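Long-range contacts in monothiol glutaredoxin-S14, chloroplastic (Arabidopsis thaliana, PDB 3IPZ), which probably serves chloroplasts as a CGFS-type glutaredoxin that carries [2Fe-2S] clusters, partners BOLA proteins and may regulate CAX cation transporters: residues Asp9-Leu14 / Gln63-Tyr68; Leu22-Thr27 / Phe50-Ile55; Leu77-Glu82 / Glu101-Ala106. All coordinates share one frame; numbering follows the deposited sequence.

Interaction 1 joins two helices, interaction 2 two strands of the sheet, and interaction 3 a strand end and its turn to the last helix. Interaction 2 is nested inside the chain loop closed by interaction 1, their centres about 14 Å apart, and F23 joins them: its CD2 lies 3.4 Å from L65 CD1 and its CE2 3.6 Å from L14 CD1. F23 also reaches interaction 3, with F23 CE1 3.6 Å from Y78 CD1. Interactions 1 and 2 both border the probable glutathione site: 1 holds K66, and 2 holds K25, whose side chain is about 4 Å from that of C33, the inferred cluster ligand. Interaction 3 lies away from these sites.

Interaction 1: residues Asp9-Leu14 / Gln63-Tyr68; sequences DTLEKL and QGLKEY
L11 and L65 mark the crossing of helices 5-15 and 59-69, with their CA atoms 7.6 Å apart. The axes of 9-14 and 63-68 come within 11.1 Å of each other, and their N-to-C directions differ by 79°, close to a right angle. L11 spans the gap. Its CD1 branch sits 3.8 Å from Y68 CB and 4.0 Å from G64 O, meeting backbone where G64 has no side chain; its CD2 faces L65 CD2 at 4.4 Å. Y68 returns the contact in the opposite direction: with CG anti to the backbone N (chi1 -173°), its ring slides past L11, one face turned to L11 CB. That CB lies over the centre of the face, 4.3 Å from the centroid and 6° off the normal, a CH-pi contact. Beyond it, Y68 OH comes to 3.6 Å from E12 CA, while the E12 carboxylate leads away from helix 59-69. Both helices pack on the F23 side of the thioredoxin-fold sheet, where L14 and L65 touch F23 itself. No hydrogen bond or salt bridge crosses between 9-14 and 63-68, so what joins the two segments is dispersion among the leucine branches and Y68, with one CH-pi contact.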
loop_
_atom_site.group_PDB
_atom_site.type_symbol
_atom_site.label_atom_id
_atom_site.label_comp_id
_atom_site.label_asym_id
_atom_site.label_seq_id
_atom_site.Cartn_x
_atom_site.Cartn_y
_atom_site.Cartn_z
ATOM N N ASP A 9 3.225 -10.737 12.567
ATOM C CA ASP A 9 2.418 -11.810 12.006
ATOM C C ASP A 9 1.139 -11.264 11.398
ATOM O O ASP A 9 0.723 -11.682 10.318
ATOM C CB ASP A 9 2.070 -12.833 13.084
ATOM C CG ASP A 9 3.032 -14.004 13.102
ATOM O OD1 ASP A 9 4.257 -13.769 13.035
ATOM O OD2 ASP A 9 2.565 -15.159 13.186
ATOM N N THR A 10 0.515 -10.323 12.097
ATOM C CA THR A 10 -0.718 -9.738 11.605
ATOM C C THR A 10 -0.477 -8.890 10.369
ATOM O O THR A 10 -1.273 -8.924 9.435
ATOM C CB THR A 10 -1.418 -8.910 12.706
ATOM O OG1 THR A 10 -1.947 -9.806 13.687
ATOM C CG2 THR A 10 -2.565 -8.087 12.132
ATOM N N LEU A 11 0.619 -8.139 10.356
ATOM C CA LEU A 11 0.925 -7.306 9.205
ATOM C C LEU A 11 1.165 -8.198 7.994
ATOM O O LEU A 11 0.666 -7.929 6.899
ATOM C CB LEU A 11 2.155 -6.430 9.475
ATOM C CG LEU A 11 1.982 -5.410 10.603
ATOM C CD1 LEU A 11 3.202 -4.479 10.682
ATOM C CD2 LEU A 11 0.710 -4.607 10.360
ATOM N N GLU A 12 1.915 -9.274 8.199
ATOM C CA GLU A 12 2.201 -10.199 7.119
ATOM C C GLU A 12 0.892 -10.760 6.579
ATOM O O GLU A 12 0.722 -10.930 5.366
ATOM C CB GLU A 12 3.094 -11.323 7.622
ATOM C CG GLU A 12 3.384 -12.391 6.595
ATOM C CD GLU A 12 4.266 -13.493 7.148
ATOM O OE1 GLU A 12 3.959 -14.006 8.245
ATOM O OE2 GLU A 12 5.262 -13.850 6.485
ATOM N N LYS A 13 -0.044 -11.026 7.486
ATOM C CA LYS A 13 -1.344 -11.561 7.102
ATOM C C LYS A 13 -2.139 -10.487 6.368
ATOM O O LYS A 13 -2.766 -10.743 5.336
ATOM C CB LYS A 13 -2.112 -12.029 8.344
ATOM C CG LYS A 13 -3.506 -12.573 8.035
ATOM C CD LYS A 13 -4.246 -13.060 9.277
ATOM C CE LYS A 13 -5.674 -13.484 8.923
ATOM N NZ LYS A 13 -6.418 -14.089 10.063
ATOM N N LEU A 14 -2.098 -9.277 6.908
ATOM C CA LEU A 14 -2.805 -8.149 6.322
ATOM C C LEU A 14 -2.352 -7.846 4.882
ATOM O O LEU A 14 -3.190 -7.692 3.986
ATOM C CB LEU A 14 -2.594 -6.896 7.176
ATOM C CG LEU A 14 -3.771 -5.941 7.325
ATOM C CD1 LEU A 14 -3.231 -4.595 7.723
ATOM C CD2 LEU A 14 -4.557 -5.822 6.042
ATOM N N GLN A 63 2.593 3.161 12.996
ATOM C CA GLN A 63 3.978 3.078 13.431
ATOM C C GLN A 63 4.603 1.715 13.130
ATOM O O GLN A 63 5.801 1.626 12.855
ATOM C CB GLN A 63 4.079 3.432 14.921
ATOM C CG GLN A 63 3.903 4.946 15.182
ATOM C CD GLN A 63 3.901 5.310 16.664
ATOM O OE1 GLN A 63 4.838 4.985 17.395
ATOM N NE2 GLN A 63 2.846 5.993 17.110
ATOM N N GLY A 64 3.796 0.660 13.163
ATOM C CA GLY A 64 4.310 -0.665 12.857
ATOM C C GLY A 64 4.646 -0.803 11.373
ATOM O O GLY A 64 5.666 -1.390 11.002
ATOM N N LEU A 65 3.793 -0.255 10.514
ATOM C CA LEU A 65 4.025 -0.332 9.079
ATOM C C LEU A 65 5.271 0.454 8.658
ATOM O O LEU A 65 6.007 0.029 7.772
ATOM C CB LEU A 65 2.782 0.151 8.325
ATOM C CG LEU A 65 1.691 -0.920 8.194
ATOM C CD1 LEU A 65 0.362 -0.297 7.794
ATOM C CD2 LEU A 65 2.129 -1.945 7.178
ATOM N N LYS A 66 5.513 1.595 9.293
ATOM C CA LYS A 66 6.694 2.379 8.972
ATOM C C LYS A 66 7.937 1.507 9.165
ATOM O O LYS A 66 8.883 1.570 8.385
ATOM C CB LYS A 66 6.791 3.615 9.877
ATOM C CG LYS A 66 5.802 4.720 9.554
ATOM C CD LYS A 66 5.865 5.869 10.569
ATOM C CE LYS A 66 7.249 6.538 10.592
ATOM N NZ LYS A 66 7.300 7.794 11.404
ATOM N N GLU A 67 7.930 0.681 10.202
ATOM C CA GLU A 67 9.073 -0.173 10.473
ATOM C C GLU A 67 9.070 -1.405 9.587
ATOM O O GLU A 67 10.109 -1.800 9.074
ATOM C CB GLU A 67 9.092 -0.601 11.939
ATOM C CG GLU A 67 10.403 -1.264 12.339
ATOM C CD GLU A 67 10.438 -1.666 13.803
ATOM O OE1 GLU A 67 10.149 -0.798 14.659
ATOM O OE2 GLU A 67 10.759 -2.842 14.096
ATOM N N TYR A 68 7.903 -2.015 9.416
ATOM C CA TYR A 68 7.759 -3.206 8.580
ATOM C C TYR A 68 8.174 -2.936 7.125
ATOM O O TYR A 68 8.896 -3.726 6.525
ATOM C CB TYR A 68 6.301 -3.682 8.605
ATOM C CG TYR A 68 6.049 -5.003 7.914
ATOM C CD1 TYR A 68 6.386 -6.206 8.523
ATOM C CD2 TYR A 68 5.455 -5.048 6.653
ATOM C CE1 TYR A 68 6.132 -7.429 7.893
ATOM C CE2 TYR A 68 5.200 -6.258 6.018
ATOM C CZ TYR A 68 5.538 -7.445 6.642
ATOM O OH TYR A 68 5.277 -8.650 6.020
#

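Interaction 2: residues Leu22-Thr27 / Phe50-Ile55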
loop_
_atom_site.group_PDB
_atom_site.type_symbol
_atom_site.label_atom_id
_atom_site.label_comp_id
_atom_site.label_asym_id
_atom_site.label_seq_id
_atom_site.Cartn_x
_atom_site.Cartn_y
_atom_site.Cartn_z
ATOM N N LEU A 22 -3.432 -1.072 -0.224
ATOM C CA LEU A 22 -2.927 0.288 -0.110
ATOM C C LEU A 22 -3.117 0.871 1.288
ATOM O O LEU A 22 -4.230 0.941 1.787
ATOM C CB LEU A 22 -3.668 1.173 -1.101
ATOM C CG LEU A 22 -3.117 2.501 -1.593
ATOM C CD1 LEU A 22 -4.262 3.488 -1.584
ATOM C CD2 LEU A 22 -1.961 2.976 -0.755
ATOM N N PHE A 23 -2.033 1.293 1.921
ATOM C CA PHE A 23 -2.147 1.924 3.230
ATOM C C PHE A 23 -2.094 3.417 2.944
ATOM O O PHE A 23 -1.100 3.917 2.455
ATOM C CB PHE A 23 -1.009 1.468 4.139
ATOM C CG PHE A 23 -1.105 0.020 4.510
ATOM C CD1 PHE A 23 -0.294 -0.930 3.889
ATOM C CD2 PHE A 23 -2.050 -0.404 5.443
ATOM C CE1 PHE A 23 -0.422 -2.283 4.186
ATOM C CE2 PHE A 23 -2.192 -1.760 5.754
ATOM C CZ PHE A 23 -1.376 -2.704 5.123
ATOM N N MET A 24 -3.184 4.116 3.241
ATOM C CA MET A 24 -3.283 5.539 2.942
ATOM C C MET A 24 -3.809 6.418 4.066
ATOM O O MET A 24 -4.163 5.947 5.150
ATOM C CB MET A 24 -4.206 5.726 1.737
ATOM C CG MET A 24 -5.623 5.255 2.005
ATOM S SD MET A 24 -6.727 5.295 0.564
ATOM C CE MET A 24 -6.776 7.080 0.236
ATOM N N LYS A 25 -3.843 7.716 3.785
ATOM C CA LYS A 25 -4.366 8.696 4.718
ATOM C C LYS A 25 -5.772 8.944 4.195
ATOM O O LYS A 25 -5.964 9.574 3.148
ATOM C CB LYS A 25 -3.524 9.971 4.677
ATOM C CG LYS A 25 -2.127 9.754 5.235
ATOM C CD LYS A 25 -1.338 11.030 5.317
ATOM C CE LYS A 25 -0.005 10.776 5.991
ATOM N NZ LYS A 25 0.840 12.009 6.019
ATOM N N GLY A 26 -6.755 8.401 4.904
ATOM C CA GLY A 26 -8.123 8.561 4.469
ATOM C C GLY A 26 -8.649 7.291 3.837
ATOM O O GLY A 26 -8.165 6.193 4.118
ATOM N N THR A 27 -9.630 7.455 2.956
ATOM C CA THR A 27 -10.273 6.341 2.285
ATOM C C THR A 27 -10.237 6.606 0.786
ATOM O O THR A 27 -10.000 7.737 0.359
ATOM C CB THR A 27 -11.744 6.217 2.765
ATOM O OG1 THR A 27 -12.281 4.956 2.356
ATOM C CG2 THR A 27 -12.590 7.319 2.156
ATOM N N PHE A 50 -8.395 -3.414 -5.388
ATOM C CA PHE A 50 -7.492 -3.319 -4.252
ATOM C C PHE A 50 -8.193 -3.013 -2.936
ATOM O O PHE A 50 -9.340 -2.566 -2.915
ATOM C CB PHE A 50 -6.433 -2.244 -4.514
ATOM C CG PHE A 50 -6.996 -0.851 -4.635
ATOM C CD1 PHE A 50 -7.639 -0.443 -5.801
ATOM C CD2 PHE A 50 -6.903 0.045 -3.566
ATOM C CE1 PHE A 50 -8.186 0.835 -5.905
ATOM C CE2 PHE A 50 -7.447 1.327 -3.655
ATOM C CZ PHE A 50 -8.091 1.722 -4.829
ATOM N N GLU A 51 -7.490 -3.269 -1.836
ATOM C CA GLU A 51 -8.010 -2.987 -0.513
ATOM C C GLU A 51 -7.337 -1.717 0.015
ATOM O O GLU A 51 -6.112 -1.607 0.001
ATOM C CB GLU A 51 -7.713 -4.141 0.437
ATOM C CG GLU A 51 -8.227 -3.901 1.854
ATOM C CD GLU A 51 -9.746 -3.959 1.945
ATOM O OE1 GLU A 51 -10.310 -3.423 2.928
ATOM O OE2 GLU A 51 -10.372 -4.555 1.038
ATOM N N ASP A 52 -8.134 -0.750 0.458
ATOM C CA ASP A 52 -7.579 0.483 1.004
ATOM C C ASP A 52 -7.763 0.505 2.517
ATOM O O ASP A 52 -8.851 0.258 3.036
ATOM C CB ASP A 52 -8.223 1.724 0.355
ATOM C CG ASP A 52 -9.722 1.825 0.607
ATOM O OD1 ASP A 52 -10.448 0.846 0.336
ATOM O OD2 ASP A 52 -10.180 2.900 1.061
ATOM N N VAL A 53 -6.674 0.779 3.221
ATOM C CA VAL A 53 -6.686 0.824 4.674
ATOM C C VAL A 53 -6.278 2.210 5.175
ATOM O O VAL A 53 -5.196 2.705 4.857
ATOM C CB VAL A 53 -5.724 -0.227 5.244
ATOM C CG1 VAL A 53 -5.611 -0.095 6.749
ATOM C CG2 VAL A 53 -6.216 -1.600 4.866
ATOM N N ASN A 54 -7.153 2.830 5.957
ATOM C CA ASN A 54 -6.884 4.147 6.514
ATOM C C ASN A 54 -5.981 4.049 7.763
ATOM O O ASN A 54 -6.395 3.519 8.793
ATOM C CB ASN A 54 -8.212 4.809 6.884
ATOM C CG ASN A 54 -8.069 6.288 7.195
ATOM O OD1 ASN A 54 -6.983 6.769 7.536
ATOM N ND2 ASN A 54 -9.180 7.016 7.099
ATOM N N ILE A 55 -4.749 4.548 7.677
ATOM C CA ILE A 55 -3.853 4.508 8.833
ATOM C C ILE A 55 -3.962 5.765 9.713
ATOM O O ILE A 55 -3.204 5.931 10.666
ATOM C CB ILE A 55 -2.365 4.286 8.412
ATOM C CG1 ILE A 55 -2.003 5.127 7.177
ATOM C CG2 ILE A 55 -2.129 2.816 8.146
ATOM C CD1 ILE A 55 -1.891 6.625 7.436
#
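N54 OD1 is gripped twice, by the backbone N of G26 at 3.1 Å and by the N of L56 just beyond the strand. The G26 bond is not a lone-pair one: its N stands above the amide plane, 67° out of it. This clasp ties the loop after strand 20-24 to the end of strand 51-54, the two parallel strands of a beta-alpha-beta unit of the thioredoxin fold, joined through helix 34-45. Four backbone bonds zip the pair: L22 N to E51 O at 2.7 Å, V53 N to L22 O, M24 N to V53 O, and I55 N to M24 O, all nearly straight. G26 has backbone angles that would jam a CB against the preceding carbonyl O, which calls for glycine, and it brings the loop back against the N54 amide. With an alanine at N54, the amides of G26 and L56 would probably lose their common acceptor, and the loop one of its ties to strand 51-54. On the face of F23 and V53, the two side chains lie side by side and point the same way, F23 CD2 being 3.7 Å from V53 CB; V53 also meets L61 of helix 59-69. The opposite face, that of L22 and M24, meets V40 of helix 34-45. D52 extends from this face too, and its carboxylate forms a salt bridge with R28. K25, which probably binds glutathione as in related glutaredoxins, directs its CB away from 50-55, yet its CG still rests 3.8 Å from I55 CD1. M24 starts with CG wedged between its backbone N and carbonyl carbon (chi1 63°); this start and an extended second torsion bring SD to 3.9 Å from D52 CB.

Interaction 3: residues Leu77-Glu82 / Glu101-Ala106; sequences LYIGGE and EEVEKA
Apolar contact carries this pairing of segments 77-82 and 101-106, and I79 supplies nearly all of it. Its CG2 methyl, anti to the backbone N, presses on helix 98-108 at 3.5 Å from A106 CB. The same methyl lies 3.7 Å from E102 O, a carbonyl already engaged by the helical bond from A106 N. The other branch of I79 runs on to CD1, which touches V103 CG2 at 4.2 Å and approaches E102 CB at 4.3 Å. CG2 thus spans from E102 O to A106, while CD1 stays at E102 and V103. G80 adds only backbone: its N is 4.1 Å from A106 CB, and the CA atoms of these residues are 5.1 Å apart.

I79 ends strand 76-79, and a type I' turn from I79 to E82 makes the tight beta hairpin that leads into strand 82-85, an edge strand of the glutaredoxin sheet. Helix 98-108, the last of the chain, packs on the I79 side of that hairpin, its local axis inclined 44° to the strand. Backbone hydrogen bonds between I79 and E82, one in each direction, hold the turn, while positive phi angles of 64° at G80 and 79° at G81 favour the two glycines. F84 of the second hairpin strand lies against both I79 and E102.

The one ion pair lies within the helix segment: K105 NZ and E102 OE2, one turn apart, form a long salt bridge at 3.8 Å.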
loop_
_atom_site.group_PDB
_atom_site.type_symbol
_atom_site.label_atom_id
_atom_site.label_comp_id
_atom_site.label_asym_id
_atom_site.label_seq_id
_atom_site.Cartn_x
_atom_site.Cartn_y
_atom_site.Cartn_z
ATOM N N LEU A 77 2.230 1.100 -0.792
ATOM C CA LEU A 77 1.538 0.133 -1.631
ATOM C C LEU A 77 2.144 -1.252 -1.572
ATOM O O LEU A 77 3.354 -1.423 -1.694
ATOM C CB LEU A 77 1.534 0.608 -3.089
ATOM C CG LEU A 77 0.830 -0.250 -4.153
ATOM C CD1 LEU A 77 -0.673 -0.322 -3.869
ATOM C CD2 LEU A 77 1.074 0.361 -5.534
ATOM N N TYR A 78 1.291 -2.246 -1.367
ATOM C CA TYR A 78 1.727 -3.633 -1.336
ATOM C C TYR A 78 1.079 -4.387 -2.508
ATOM O O TYR A 78 -0.099 -4.168 -2.835
ATOM C CB TYR A 78 1.335 -4.298 -0.009
ATOM C CG TYR A 78 2.318 -4.052 1.116
ATOM C CD1 TYR A 78 2.313 -2.849 1.838
ATOM C CD2 TYR A 78 3.272 -5.023 1.448
ATOM C CE1 TYR A 78 3.243 -2.624 2.873
ATOM C CE2 TYR A 78 4.195 -4.812 2.465
ATOM C CZ TYR A 78 4.180 -3.613 3.174
ATOM O OH TYR A 78 5.125 -3.414 4.158
ATOM N N ILE A 79 1.856 -5.263 -3.140
ATOM C CA ILE A 79 1.370 -6.059 -4.260
ATOM C C ILE A 79 1.929 -7.457 -4.092
ATOM O O ILE A 79 3.144 -7.623 -3.950
ATOM C CB ILE A 79 1.846 -5.495 -5.616
ATOM C CG1 ILE A 79 1.350 -4.065 -5.796
ATOM C CG2 ILE A 79 1.319 -6.349 -6.752
ATOM C CD1 ILE A 79 2.066 -3.264 -6.883
ATOM N N GLY A 80 1.043 -8.457 -4.106
ATOM C CA GLY A 80 1.480 -9.832 -3.941
ATOM C C GLY A 80 2.090 -10.054 -2.567
ATOM O O GLY A 80 2.897 -10.968 -2.375
ATOM N N GLY A 81 1.714 -9.212 -1.608
ATOM C CA GLY A 81 2.227 -9.351 -0.255
ATOM C C GLY A 81 3.624 -8.803 -0.035
ATOM O O GLY A 81 4.213 -9.024 1.027
ATOM N N GLU A 82 4.166 -8.102 -1.029
ATOM C CA GLU A 82 5.500 -7.512 -0.913
ATOM C C GLU A 82 5.368 -6.008 -1.022
ATOM O O GLU A 82 4.590 -5.516 -1.835
ATOM C CB GLU A 82 6.429 -8.018 -2.022
ATOM C CG GLU A 82 6.652 -9.530 -2.003
ATOM C CD GLU A 82 7.422 -9.999 -0.771
ATOM O OE1 GLU A 82 7.425 -11.223 -0.497
ATOM O OE2 GLU A 82 8.030 -9.148 -0.083
ATOM N N GLU A 101 3.166 -4.258 -14.819
ATOM C CA GLU A 101 3.785 -5.569 -14.882
ATOM C C GLU A 101 3.627 -6.281 -13.548
ATOM O O GLU A 101 3.229 -7.454 -13.505
ATOM C CB GLU A 101 5.269 -5.445 -15.204
ATOM C CG GLU A 101 5.582 -5.299 -16.682
ATOM C CD GLU A 101 7.069 -5.148 -16.926
ATOM O OE1 GLU A 101 7.844 -5.955 -16.368
ATOM O OE2 GLU A 101 7.457 -4.224 -17.675
ATOM N N GLU A 102 3.941 -5.564 -12.465
ATOM C CA GLU A 102 3.854 -6.108 -11.116
ATOM C C GLU A 102 2.462 -6.564 -10.725
ATOM O O GLU A 102 2.298 -7.633 -10.130
ATOM C CB GLU A 102 4.341 -5.087 -10.089
ATOM C CG GLU A 102 5.777 -5.288 -9.679
ATOM C CD GLU A 102 6.020 -6.673 -9.122
ATOM O OE1 GLU A 102 5.459 -7.003 -8.051
ATOM O OE2 GLU A 102 6.773 -7.432 -9.766
ATOM N N VAL A 103 1.468 -5.745 -11.044
ATOM C CA VAL A 103 0.090 -6.071 -10.718
ATOM C C VAL A 103 -0.358 -7.322 -11.474
ATOM O O VAL A 103 -0.937 -8.227 -10.882
ATOM C CB VAL A 103 -0.848 -4.906 -11.061
ATOM C CG1 VAL A 103 -2.291 -5.331 -10.856
ATOM C CG2 VAL A 103 -0.516 -3.684 -10.186
ATOM N N GLU A 104 -0.080 -7.365 -12.775
ATOM C CA GLU A 104 -0.440 -8.505 -13.615
ATOM C C GLU A 104 0.168 -9.768 -13.042
ATOM O O GLU A 104 -0.523 -10.770 -12.846
ATOM C CB GLU A 104 0.056 -8.292 -15.046
ATOM C CG GLU A 104 -0.786 -7.313 -15.859
ATOM C CD GLU A 104 -0.174 -6.995 -17.219
ATOM O OE1 GLU A 104 0.586 -7.837 -17.751
ATOM O OE2 GLU A 104 -0.466 -5.906 -17.759
ATOM N N LYS A 105 1.467 -9.717 -12.769
ATOM C CA LYS A 105 2.170 -10.852 -12.183
ATOM C C LYS A 105 1.425 -11.322 -10.929
ATOM O O LYS A 105 1.214 -12.514 -10.732
ATOM C CB LYS A 105 3.599 -10.433 -11.829
ATOM C CG LYS A 105 4.370 -11.412 -10.949
ATOM C CD LYS A 105 5.752 -10.854 -10.619
ATOM C CE LYS A 105 6.468 -11.679 -9.555
ATOM N NZ LYS A 105 7.781 -11.072 -9.181
ATOM N N ALA A 106 1.011 -10.368 -10.098
ATOM C CA ALA A 106 0.295 -10.663 -8.864
ATOM C C ALA A 106 -1.075 -11.289 -9.122
ATOM O O ALA A 106 -1.423 -12.308 -8.531
ATOM C CB ALA A 106 0.134 -9.384 -8.039
#